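Local coordinates for methylmalonyl-CoA carboxyltransferase 12S subunit (Propionibacterium freudenreichii, PDB 1ON3), which catalyses transfer of the carboxyl group of methylmalonyl-CoA to the biotin of the 1.3S subunit, forming propanoyl-CoA, as the hexameric core of transcarboxylase, at residues C357-P371 and E397-Y411. Numbering follows the deposited sequence.
Sequences CDSFNIPLVQLVDVP and EATVPKITVVLRKAY
Strands 364-370 and 402-407 are parallel neighbours in a mixed sheet, and helix 384-397 in the connection between them makes this a beta-alpha-beta crossover of the crotonase-like carboxyltransferase fold. The backbone bonds begin with Leu364 N on Pro401 O and continue to Val368 N on Val405 O; then Val368 O accepts from both Leu407 N (2.8 Å) and Arg408 N, a beta bulge shifts the register by two, and Val370 N reaches Lys409 O. Among polar side chains, the bend at chi2 (62°) lays the amide of Gln366 across Thr404, where NE2 meets OG1 at 2.9 Å in the amide plane, and OE1 bonds Tyr395 OH; Thr404 OG1 also bonds Cys419 O. Ahead of the strands, Asp358 in the last turn of helix 344-359 offers OD2 to Thr399 N, from above the carboxylate plane (2.8 Å), and to Val400 N, while Lys517 of a second subunit forms a salt bridge to the same oxygen. Replacing Asp358 by an alanine would probably leave both amides without this acceptor and deprive the lysine of its carboxylate mate. Among apolar contacts, Val400 CG2 meets Leu364 CD1 at 3.9 Å, Leu367 CD2 lies alongside Val405 CB, and Val368 CG1 touches Ala410 CB. At the corner, Asp369 OD1 receives Lys409 N; OD2, also bonded to Tyr290 OH, is met on its syn side by Arg408 NE in a 3.0 Å salt bridge, tilted 32° from the guanidinium plane.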
loop_
_atom_site.group_PDB
_atom_site.type_symbol
_atom_site.label_atom_id
_atom_site.label_comp_id
_atom_site.label_asym_id
_atom_site.label_seq_id
_atom_site.Cartn_x
_atom_site.Cartn_y
_atom_site.Cartn_z
ATOM N N CYS E 357 22.203 -0.299 -13.388
ATOM C CA CYS E 357 22.611 -0.970 -12.158
ATOM C C CYS E 357 21.609 -0.677 -11.064
ATOM O O CYS E 357 21.210 -1.584 -10.332
ATOM C CB CYS E 357 24.019 -0.532 -11.728
ATOM S SG CYS E 357 25.343 -1.207 -12.783
ATOM N N ASP E 358 21.178 0.578 -10.966
ATOM C CA ASP E 358 20.204 0.930 -9.946
ATOM C C ASP E 358 18.910 0.142 -10.145
ATOM O O ASP E 358 18.353 -0.388 -9.186
ATOM C CB ASP E 358 19.893 2.432 -9.965
ATOM C CG ASP E 358 18.970 2.844 -8.830
ATOM O OD1 ASP E 358 17.949 3.508 -9.104
ATOM O OD2 ASP E 358 19.262 2.499 -7.659
ATOM N N SER E 359 18.428 0.056 -11.388
ATOM C CA SER E 359 17.195 -0.672 -11.663
ATOM C C SER E 359 17.236 -2.114 -11.214
ATOM O O SER E 359 16.235 -2.638 -10.729
ATOM C CB SER E 359 16.864 -0.668 -13.158
ATOM O OG SER E 359 16.328 0.575 -13.539
ATOM N N PHE E 360 18.384 -2.758 -11.383
ATOM C CA PHE E 360 18.490 -4.161 -11.018
ATOM C C PHE E 360 19.295 -4.503 -9.775
ATOM O O PHE E 360 19.874 -5.589 -9.665
ATOM C CB PHE E 360 18.960 -4.965 -12.225
ATOM C CG PHE E 360 17.939 -5.018 -13.312
ATOM C CD1 PHE E 360 18.014 -4.159 -14.399
ATOM C CD2 PHE E 360 16.832 -5.860 -13.198
ATOM C CE1 PHE E 360 17.002 -4.128 -15.359
ATOM C CE2 PHE E 360 15.812 -5.833 -14.160
ATOM C CZ PHE E 360 15.903 -4.963 -15.240
ATOM N N ASN E 361 19.313 -3.558 -8.842
ATOM C CA ASN E 361 19.943 -3.749 -7.540
ATOM C C ASN E 361 21.416 -4.120 -7.485
ATOM O O ASN E 361 21.839 -4.861 -6.595
ATOM C CB ASN E 361 19.116 -4.787 -6.782
ATOM C CG ASN E 361 17.625 -4.558 -6.944
ATOM O OD1 ASN E 361 17.120 -3.479 -6.632
ATOM N ND2 ASN E 361 16.909 -5.567 -7.447
ATOM N N ILE E 362 22.192 -3.589 -8.425
ATOM C CA ILE E 362 23.634 -3.842 -8.508
ATOM C C ILE E 362 24.380 -2.637 -7.902
ATOM O O ILE E 362 24.285 -1.521 -8.426
ATOM C CB ILE E 362 24.048 -4.002 -9.991
ATOM C CG1 ILE E 362 23.308 -5.200 -10.596
ATOM C CG2 ILE E 362 25.572 -4.141 -10.126
ATOM C CD1 ILE E 362 23.579 -5.417 -12.063
ATOM N N PRO E 363 25.125 -2.839 -6.794
ATOM C CA PRO E 363 25.858 -1.718 -6.179
ATOM C C PRO E 363 26.805 -1.061 -7.175
ATOM O O PRO E 363 27.284 -1.703 -8.103
ATOM C CB PRO E 363 26.629 -2.375 -5.034
ATOM C CG PRO E 363 25.754 -3.531 -4.653
ATOM C CD PRO E 363 25.327 -4.077 -6.021
ATOM N N LEU E 364 27.085 0.216 -6.938
ATOM C CA LEU E 364 27.943 1.016 -7.793
ATOM C C LEU E 364 29.219 1.439 -7.081
ATOM O O LEU E 364 29.174 2.054 -6.010
ATOM C CB LEU E 364 27.173 2.261 -8.261
ATOM C CG LEU E 364 26.127 1.948 -9.347
ATOM C CD1 LEU E 364 25.034 2.995 -9.355
ATOM C CD2 LEU E 364 26.815 1.830 -10.687
ATOM N N VAL E 365 30.348 1.124 -7.700
ATOM C CA VAL E 365 31.658 1.453 -7.157
ATOM C C VAL E 365 32.367 2.414 -8.105
ATOM O O VAL E 365 32.561 2.112 -9.285
ATOM C CB VAL E 365 32.520 0.176 -6.988
ATOM C CG1 VAL E 365 33.921 0.541 -6.480
ATOM C CG2 VAL E 365 31.834 -0.780 -6.017
ATOM N N GLN E 366 32.729 3.577 -7.578
ATOM C CA GLN E 366 33.423 4.610 -8.352
ATOM C C GLN E 366 34.904 4.706 -7.988
ATOM O O GLN E 366 35.264 4.636 -6.807
ATOM C CB GLN E 366 32.798 5.998 -8.102
ATOM C CG GLN E 366 31.387 6.213 -8.673
ATOM C CD GLN E 366 30.358 5.275 -8.060
ATOM O OE1 GLN E 366 29.728 4.489 -8.767
ATOM N NE2 GLN E 366 30.183 5.358 -6.737
ATOM N N LEU E 367 35.748 4.858 -9.009
ATOM C CA LEU E 367 37.190 5.054 -8.821
ATOM C C LEU E 367 37.423 6.419 -9.475
ATOM O O LEU E 367 37.288 6.572 -10.690
ATOM C CB LEU E 367 37.994 3.961 -9.523
ATOM C CG LEU E 367 37.712 2.542 -9.028
ATOM C CD1 LEU E 367 38.616 1.569 -9.800
ATOM C CD2 LEU E 367 37.943 2.439 -7.518
ATOM N N VAL E 368 37.765 7.407 -8.653
ATOM C CA VAL E 368 37.910 8.778 -9.120
ATOM C C VAL E 368 39.299 9.387 -9.319
ATOM O O VAL E 368 40.152 9.345 -8.433
ATOM C CB VAL E 368 37.107 9.731 -8.189
ATOM C CG1 VAL E 368 37.128 11.159 -8.740
ATOM C CG2 VAL E 368 35.668 9.244 -8.045
ATOM N N ASP E 369 39.487 9.966 -10.501
ATOM C CA ASP E 369 40.703 10.678 -10.876
ATOM C C ASP E 369 40.259 11.521 -12.068
ATOM O O ASP E 369 40.532 11.191 -13.216
ATOM C CB ASP E 369 41.820 9.719 -11.291
ATOM C CG ASP E 369 43.166 10.418 -11.380
ATOM O OD1 ASP E 369 43.175 11.670 -11.308
ATOM O OD2 ASP E 369 44.204 9.734 -11.524
ATOM N N VAL E 370 39.552 12.610 -11.781
ATOM C CA VAL E 370 39.000 13.474 -12.822
ATOM C C VAL E 370 39.346 14.945 -12.565
ATOM O O VAL E 370 39.058 15.490 -11.499
ATOM C CB VAL E 370 37.446 13.253 -12.908
ATOM C CG1 VAL E 370 36.773 13.639 -11.581
ATOM C CG2 VAL E 370 36.853 14.035 -14.086
ATOM N N PRO E 371 39.956 15.607 -13.549
ATOM C CA PRO E 371 40.353 17.018 -13.420
ATOM C C PRO E 371 39.288 18.046 -13.781
ATOM O O PRO E 371 39.484 19.248 -13.579
ATOM C CB PRO E 371 41.554 17.096 -14.344
ATOM C CG PRO E 371 41.081 16.279 -15.503
ATOM C CD PRO E 371 40.401 15.062 -14.848
ATOM N N GLU E 397 19.492 9.842 -7.956
ATOM C CA GLU E 397 18.264 9.053 -7.917
ATOM C C GLU E 397 18.547 7.616 -7.453
ATOM O O GLU E 397 17.680 6.952 -6.890
ATOM C CB GLU E 397 17.630 9.005 -9.310
ATOM C CG GLU E 397 16.315 8.243 -9.373
ATOM C CD GLU E 397 15.181 8.952 -8.650
ATOM O OE1 GLU E 397 14.104 8.341 -8.496
ATOM O OE2 GLU E 397 15.357 10.119 -8.239
ATOM N N ALA E 398 19.753 7.137 -7.712
ATOM C CA ALA E 398 20.086 5.760 -7.359
ATOM C C ALA E 398 19.971 5.468 -5.868
ATOM O O ALA E 398 20.361 6.290 -5.032
ATOM C CB ALA E 398 21.494 5.410 -7.869
ATOM N N THR E 399 19.430 4.291 -5.543
ATOM C CA THR E 399 19.273 3.880 -4.151
ATOM C C THR E 399 20.089 2.624 -3.798
ATOM O O THR E 399 20.100 2.183 -2.644
ATOM C CB THR E 399 17.779 3.652 -3.796
ATOM O OG1 THR E 399 17.222 2.679 -4.685
ATOM C CG2 THR E 399 16.987 4.968 -3.916
ATOM N N VAL E 400 20.769 2.042 -4.781
ATOM C CA VAL E 400 21.602 0.877 -4.493
ATOM C C VAL E 400 22.803 1.395 -3.700
ATOM O O VAL E 400 23.025 2.606 -3.620
ATOM C CB VAL E 400 22.169 0.205 -5.782
ATOM C CG1 VAL E 400 21.056 -0.493 -6.568
ATOM C CG2 VAL E 400 22.860 1.254 -6.664
ATOM N N PRO E 401 23.574 0.488 -3.084
ATOM C CA PRO E 401 24.752 0.923 -2.325
ATOM C C PRO E 401 25.667 1.655 -3.311
ATOM O O PRO E 401 25.837 1.212 -4.448
ATOM C CB PRO E 401 25.371 -0.399 -1.856
ATOM C CG PRO E 401 24.156 -1.267 -1.640
ATOM C CD PRO E 401 23.282 -0.938 -2.849
ATOM N N LYS E 402 26.228 2.783 -2.884
ATOM C CA LYS E 402 27.139 3.561 -3.719
ATOM C C LYS E 402 28.425 3.765 -2.931
ATOM O O LYS E 402 28.415 4.399 -1.881
ATOM C CB LYS E 402 26.492 4.903 -4.082
ATOM C CG LYS E 402 25.323 4.736 -5.076
ATOM C CD LYS E 402 24.586 6.050 -5.362
ATOM C CE LYS E 402 23.770 6.497 -4.177
ATOM N NZ LYS E 402 23.053 7.780 -4.421
ATOM N N ILE E 403 29.524 3.212 -3.434
ATOM C CA ILE E 403 30.821 3.304 -2.759
ATOM C C ILE E 403 31.821 3.992 -3.674
ATOM O O ILE E 403 32.020 3.581 -4.822
ATOM C CB ILE E 403 31.368 1.907 -2.421
ATOM C CG1 ILE E 403 30.296 1.085 -1.701
ATOM C CG2 ILE E 403 32.648 2.045 -1.601
ATOM C CD1 ILE E 403 29.902 1.621 -0.346
ATOM N N THR E 404 32.489 5.010 -3.143
ATOM C CA THR E 404 33.414 5.787 -3.938
ATOM C C THR E 404 34.831 5.875 -3.360
ATOM O O THR E 404 35.020 6.182 -2.190
ATOM C CB THR E 404 32.836 7.211 -4.124
ATOM O OG1 THR E 404 31.628 7.130 -4.906
ATOM C CG2 THR E 404 33.835 8.132 -4.806
ATOM N N VAL E 405 35.814 5.609 -4.204
ATOM C CA VAL E 405 37.213 5.668 -3.810
ATOM C C VAL E 405 37.885 6.743 -4.656
ATOM O O VAL E 405 37.888 6.669 -5.893
ATOM C CB VAL E 405 37.923 4.302 -4.035
ATOM C CG1 VAL E 405 39.388 4.390 -3.607
ATOM C CG2 VAL E 405 37.220 3.207 -3.218
ATOM N N VAL E 406 38.440 7.755 -3.994
ATOM C CA VAL E 406 39.114 8.828 -4.716
ATOM C C VAL E 406 40.602 8.513 -4.821
ATOM O O VAL E 406 41.315 8.538 -3.816
ATOM C CB VAL E 406 38.924 10.191 -4.012
ATOM C CG1 VAL E 406 39.610 11.284 -4.823
ATOM C CG2 VAL E 406 37.439 10.486 -3.855
ATOM N N LEU E 407 41.057 8.228 -6.043
ATOM C CA LEU E 407 42.451 7.880 -6.315
ATOM C C LEU E 407 43.357 9.093 -6.404
ATOM O O LEU E 407 44.450 9.100 -5.834
ATOM C CB LEU E 407 42.569 7.105 -7.637
ATOM C CG LEU E 407 41.652 5.890 -7.847
ATOM C CD1 LEU E 407 41.973 5.248 -9.192
ATOM C CD2 LEU E 407 41.833 4.875 -6.729
ATOM N N ARG E 408 42.921 10.117 -7.129
ATOM C CA ARG E 408 43.768 11.290 -7.276
ATOM C C ARG E 408 42.956 12.566 -7.483
ATOM O O ARG E 408 42.326 13.050 -6.543
ATOM C CB ARG E 408 44.751 11.045 -8.433
ATOM C CG ARG E 408 45.986 11.927 -8.424
ATOM C CD ARG E 408 47.104 11.326 -9.298
ATOM N NE ARG E 408 46.703 11.135 -10.695
ATOM C CZ ARG E 408 47.550 10.860 -11.684
ATOM N NH1 ARG E 408 48.852 10.735 -11.429
ATOM N NH2 ARG E 408 47.105 10.735 -12.933
ATOM N N LYS E 409 42.964 13.113 -8.697
ATOM C CA LYS E 409 42.223 14.342 -8.969
ATOM C C LYS E 409 40.716 14.151 -8.767
ATOM O O LYS E 409 40.154 13.121 -9.147
ATOM C CB LYS E 409 42.453 14.810 -10.409
ATOM C CG LYS E 409 43.874 15.207 -10.761
ATOM C CD LYS E 409 44.337 16.413 -9.953
ATOM C CE LYS E 409 45.653 16.976 -10.504
ATOM N NZ LYS E 409 46.720 15.938 -10.613
ATOM N N ALA E 410 40.067 15.153 -8.182
ATOM C CA ALA E 410 38.616 15.126 -7.957
ATOM C C ALA E 410 38.212 16.596 -7.893
ATOM O O ALA E 410 37.959 17.146 -6.827
ATOM C CB ALA E 410 38.303 14.420 -6.652
ATOM N N TYR E 411 38.145 17.222 -9.061
ATOM C CA TYR E 411 37.857 18.648 -9.149
ATOM C C TYR E 411 36.436 19.087 -9.490
ATOM O O TYR E 411 35.823 18.575 -10.424
ATOM C CB TYR E 411 38.793 19.282 -10.179
ATOM C CG TYR E 411 40.258 19.370 -9.784
ATOM C CD1 TYR E 411 40.729 18.805 -8.597
ATOM C CD2 TYR E 411 41.168 20.046 -10.599
ATOM C CE1 TYR E 411 42.077 18.915 -8.231
ATOM C CE2 TYR E 411 42.506 20.163 -10.246
ATOM C CZ TYR E 411 42.954 19.599 -9.058
ATOM O OH TYR E 411 44.271 19.754 -8.691
HETATM O O HOH W 1 16.311 4.636 -7.427
HETATM O O HOH W 2 44.752 12.656 -13.171
#